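Local atomic coordinates of iron Super-Oxide Dismutase (PDB entry 2AWP), a protein that probably converts superoxide radicals into hydrogen peroxide and dioxygen, using an iron cation as cofactor. Residues 143-147 / 148-152; 170-173 / 174-177. One frame throughout, in Å; residues are numbered along the deposited sequence.

Contact 1 (143-147 / 148-152); sequences GNPIK and DNTGI
A Schellman motif closes the short helix 145-148, where T150 and N149 fold back on P145 and I146. T150 N donates to P145 O at 3.0 Å. N149 N gives a weaker bond to I146 O. N149 has positive phi (60°), which turns the chain out of the helix. At the other end N144 is the N-cap. Its OD1 takes a straight bond from K147 N (3.1 Å, 174° at the hydrogen) and a weak one from I146 N. The ND2 of the same amide donates to N73 OD1, so both ends of the group are held. D148 N bonds N144 O at 3.0 Å.

Two waters tie side chains to the turn. One accepts from N144 N and donates to D148 OD1 at 2.6 Å. The other donates to I146 O and to N149 OD1. T150 OG1 packs against the P145 ring at CB, 3.3 Å away. Beyond the motif, K147 NZ bonds the carbonyl oxygens of M57 and S60. P145 lies on W125 and V127 of the sheet. G151 sits at phi 155°, where a CB would press against the carbonyl O of T150. The whole is a one-turn helix that links strands 134-140 and 151-158 of the antiparallel sheet, with an N-cap at its start and a Schellman motif at its end.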
loop_
_atom_site.group_PDB
_atom_site.type_symbol
_atom_site.label_atom_id
_atom_site.label_comp_id
_atom_site.label_asym_id
_atom_site.label_seq_id
_atom_site.Cartn_x
_atom_site.Cartn_y
_atom_site.Cartn_z
ATOM N N GLY A 143 5.544 -6.760 -7.235
ATOM C CA GLY A 143 5.456 -7.586 -8.436
ATOM C C GLY A 143 5.845 -6.847 -9.698
ATOM O O GLY A 143 5.648 -5.641 -9.806
ATOM N N ASN A 144 6.410 -7.571 -10.659
ATOM C CA ASN A 144 6.613 -6.961 -11.976
ATOM C C ASN A 144 6.508 -7.969 -13.122
ATOM O O ASN A 144 6.527 -9.193 -12.890
ATOM C CB ASN A 144 7.898 -6.120 -12.022
ATOM C CG ASN A 144 9.166 -6.954 -11.849
ATOM O OD1 ASN A 144 9.353 -7.989 -12.510
ATOM N ND2 ASN A 144 10.053 -6.487 -10.987
ATOM N N PRO A 145 6.336 -7.469 -14.343
ATOM C CA PRO A 145 6.188 -8.368 -15.505
ATOM C C PRO A 145 7.383 -9.319 -15.817
ATOM O O PRO A 145 7.184 -10.325 -16.471
ATOM C CB PRO A 145 5.919 -7.392 -16.675
ATOM C CG PRO A 145 5.343 -6.135 -15.982
ATOM C CD PRO A 145 6.188 -6.052 -14.724
ATOM N N ILE A 146 8.605 -8.977 -15.404
ATOM C CA ILE A 146 9.759 -9.866 -15.602
ATOM C C ILE A 146 9.597 -11.121 -14.748
ATOM O O ILE A 146 9.717 -12.251 -15.254
ATOM C CB ILE A 146 11.097 -9.153 -15.316
ATOM C CG1 ILE A 146 11.306 -8.017 -16.329
ATOM C CG2 ILE A 146 12.295 -10.148 -15.348
ATOM C CD1 ILE A 146 12.491 -7.127 -16.024
ATOM N N LYS A 147 9.299 -10.923 -13.461
ATOM C CA LYS A 147 9.001 -12.031 -12.570
ATOM C C LYS A 147 7.816 -12.814 -13.085
ATOM O O LYS A 147 7.891 -14.031 -13.182
ATOM C CB LYS A 147 8.759 -11.563 -11.128
ATOM C CG LYS A 147 8.557 -12.690 -10.145
ATOM C CD LYS A 147 9.770 -13.603 -10.115
ATOM C CE LYS A 147 9.638 -14.724 -9.124
ATOM N NZ LYS A 147 10.835 -14.735 -8.218
ATOM N N ASP A 148 6.735 -12.129 -13.438
ATOM C CA ASP A 148 5.534 -12.813 -13.934
ATOM C C ASP A 148 5.720 -13.431 -15.325
ATOM O O ASP A 148 4.891 -14.232 -15.750
ATOM C CB ASP A 148 4.348 -11.834 -13.990
ATOM C CG ASP A 148 3.980 -11.250 -12.611
ATOM O OD1 ASP A 148 4.424 -11.776 -11.555
ATOM O OD2 ASP A 148 3.209 -10.264 -12.590
ATOM N N ASN A 149 6.768 -13.016 -16.049
ATOM C CA ASN A 149 7.004 -13.457 -17.446
ATOM C C ASN A 149 5.851 -13.090 -18.412
ATOM O O ASN A 149 5.513 -13.832 -19.363
ATOM C CB ASN A 149 7.328 -14.965 -17.497
ATOM C CG ASN A 149 7.924 -15.386 -18.832
ATOM O OD1 ASN A 149 8.730 -14.659 -19.390
ATOM N ND2 ASN A 149 7.506 -16.535 -19.350
ATOM N N THR A 150 5.260 -11.917 -18.174
ATOM C CA THR A 150 4.075 -11.459 -18.925
ATOM C C THR A 150 4.445 -10.463 -20.043
ATOM O O THR A 150 3.607 -10.077 -20.851
ATOM C CB THR A 150 3.053 -10.804 -17.973
ATOM O OG1 THR A 150 3.735 -9.872 -17.115
ATOM C CG2 THR A 150 2.340 -11.880 -17.112
ATOM N N GLY A 151 5.708 -10.058 -20.079
ATOM C CA GLY A 151 6.260 -9.277 -21.183
ATOM C C GLY A 151 7.449 -8.464 -20.704
ATOM O O GLY A 151 7.898 -8.636 -19.580
ATOM N N ILE A 152 7.935 -7.572 -21.564
ATOM C CA ILE A 152 9.120 -6.781 -21.291
ATOM C C ILE A 152 8.712 -5.365 -20.940
ATOM O O ILE A 152 8.160 -4.668 -21.764
ATOM C CB ILE A 152 10.089 -6.781 -22.505
ATOM C CG1 ILE A 152 10.660 -8.193 -22.717
ATOM C CG2 ILE A 152 11.179 -5.732 -22.334
ATOM C CD1 ILE A 152 11.144 -8.444 -24.155
HETATM O O HOH W 1 5.960 -10.573 -9.783
HETATM O O HOH W 2 10.414 -12.685 -17.755
#

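Contact 2 (170-173 / 174-177)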
loop_
_atom_site.group_PDB
_atom_site.type_symbol
_atom_site.label_atom_id
_atom_site.label_comp_id
_atom_site.label_asym_id
_atom_site.label_seq_id
_atom_site.Cartn_x
_atom_site.Cartn_y
_atom_site.Cartn_z
ATOM N N ASN A 170 -4.876 11.917 -0.724
ATOM C CA ASN A 170 -5.664 10.811 -1.280
ATOM C C ASN A 170 -5.894 10.910 -2.785
ATOM O O ASN A 170 -6.475 9.992 -3.367
ATOM C CB ASN A 170 -7.075 10.783 -0.636
ATOM C CG ASN A 170 -7.875 12.031 -0.953
ATOM O OD1 ASN A 170 -7.514 13.137 -0.541
ATOM N ND2 ASN A 170 -8.957 11.877 -1.726
ATOM N N ASP A 171 -5.516 12.038 -3.394
ATOM C CA ASP A 171 -5.954 12.382 -4.776
ATOM C C ASP A 171 -4.974 11.812 -5.797
ATOM O O ASP A 171 -4.234 12.557 -6.466
ATOM C CB ASP A 171 -6.110 13.885 -4.948
ATOM C CG ASP A 171 -6.803 14.268 -6.244
ATOM O OD1 ASP A 171 -7.256 13.388 -7.013
ATOM O OD2 ASP A 171 -6.838 15.484 -6.534
ATOM N N ARG A 172 -4.969 10.478 -5.868
ATOM C CA ARG A 172 -4.155 9.738 -6.822
ATOM C C ARG A 172 -4.394 10.210 -8.253
ATOM O O ARG A 172 -3.434 10.308 -9.003
ATOM C CB ARG A 172 -4.383 8.210 -6.735
ATOM C CG ARG A 172 -3.322 7.421 -7.507
ATOM C CD ARG A 172 -3.623 5.951 -7.659
ATOM N NE ARG A 172 -3.654 5.247 -6.391
ATOM C CZ ARG A 172 -4.028 3.980 -6.256
ATOM N NH1 ARG A 172 -4.401 3.270 -7.329
ATOM N NH2 ARG A 172 -4.047 3.425 -5.044
ATOM N N PRO A 173 -5.665 10.437 -8.658
ATOM C CA PRO A 173 -5.863 10.882 -10.052
ATOM C C PRO A 173 -5.093 12.125 -10.452
ATOM O O PRO A 173 -4.638 12.213 -11.609
ATOM C CB PRO A 173 -7.369 11.140 -10.120
ATOM C CG PRO A 173 -7.920 10.124 -9.170
ATOM C CD PRO A 173 -6.968 10.212 -7.995
ATOM N N SER A 174 -4.949 13.083 -9.523
ATOM C CA SER A 174 -4.165 14.285 -9.799
ATOM C C SER A 174 -2.699 13.969 -9.948
ATOM O O SER A 174 -2.028 14.556 -10.783
ATOM C CB SER A 174 -4.372 15.373 -8.753
ATOM O OG SER A 174 -5.667 15.901 -8.945
ATOM N N TYR A 175 -2.205 13.028 -9.153
ATOM C CA TYR A 175 -0.837 12.557 -9.329
ATOM C C TYR A 175 -0.625 11.921 -10.704
ATOM O O TYR A 175 0.397 12.147 -11.331
ATOM C CB TYR A 175 -0.487 11.550 -8.247
ATOM C CG TYR A 175 0.671 10.595 -8.556
ATOM C CD1 TYR A 175 2.003 11.042 -8.558
ATOM C CD2 TYR A 175 0.425 9.230 -8.766
ATOM C CE1 TYR A 175 3.061 10.142 -8.812
ATOM C CE2 TYR A 175 1.454 8.340 -9.025
ATOM C CZ TYR A 175 2.775 8.798 -9.039
ATOM O OH TYR A 175 3.789 7.895 -9.259
ATOM N N VAL A 176 -1.571 11.072 -11.113
ATOM C CA VAL A 176 -1.502 10.368 -12.417
ATOM C C VAL A 176 -1.510 11.395 -13.560
ATOM O O VAL A 176 -0.698 11.311 -14.488
ATOM C CB VAL A 176 -2.636 9.307 -12.541
ATOM C CG1 VAL A 176 -2.761 8.724 -13.986
ATOM C CG2 VAL A 176 -2.402 8.216 -11.521
ATOM N N LYS A 177 -2.372 12.398 -13.452
ATOM C CA LYS A 177 -2.457 13.452 -14.458
ATOM C C LYS A 177 -1.139 14.242 -14.571
ATOM O O LYS A 177 -0.658 14.508 -15.674
ATOM C CB LYS A 177 -3.641 14.377 -14.124
ATOM C CG LYS A 177 -4.118 15.246 -15.275
ATOM C CD LYS A 177 -5.597 15.659 -15.075
ATOM C CE LYS A 177 -6.552 14.693 -15.757
ATOM N NZ LYS A 177 -6.704 14.900 -17.254
#
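The Y175 ring has R172 O at its edge, near the ring plane, and Y175 CB is 3.3 Å from R172 O. The Y164 ring meets that of Y175 with the planes about 30° apart. R172 and Y175 lie in the first turn of helix 172-179, whose N-cap is D171. With CG anti to the backbone N (chi1 158°), the Y175 ring extends from the helix, and its OH bonds Y77 OH and D158 O, the main chain of a probable iron ligand. The other flat group, the D171 carboxylate, is met at OD2 by S174 OG, which donates at 2.7 Å from above the plane, 50° out of it. OD1 takes a weak bond from S174 N. D171 O takes two more weak bonds, from S174 N and Y175 N.

The regular helix bonds follow. V176 N reaches R172 O at 2.9 Å, and K177 N reaches P173 O at the same length. The guanidinium of R172 is held elsewhere: NE bonds Y164 OH, and NH1 bonds the carbonyl oxygens of L115 and H118. Nearer the backbone, the R172 and V176 side chains cross obliquely, with R172 CG 4.2 Å from V176 CG2.

Contact 1 and contact 2 follow one another along the chain, both in the C-terminal domain of the iron/manganese superoxide dismutase family. Their centres are 25 Å apart and their nearest atoms about 14 Å, so they do not touch. Strand 151-158 leaves contact 1 and runs to D158, probably an iron ligand. Contact 2 meets that residue again through Y175, whose side chain is about 4 Å from that of D158 and about 6 Å from that of H27, also a probable ligand. Contact 1 is farther off: the N144 side chain is about 9 Å from that of H74, another probable ligand, and about 11 Å from that of D158.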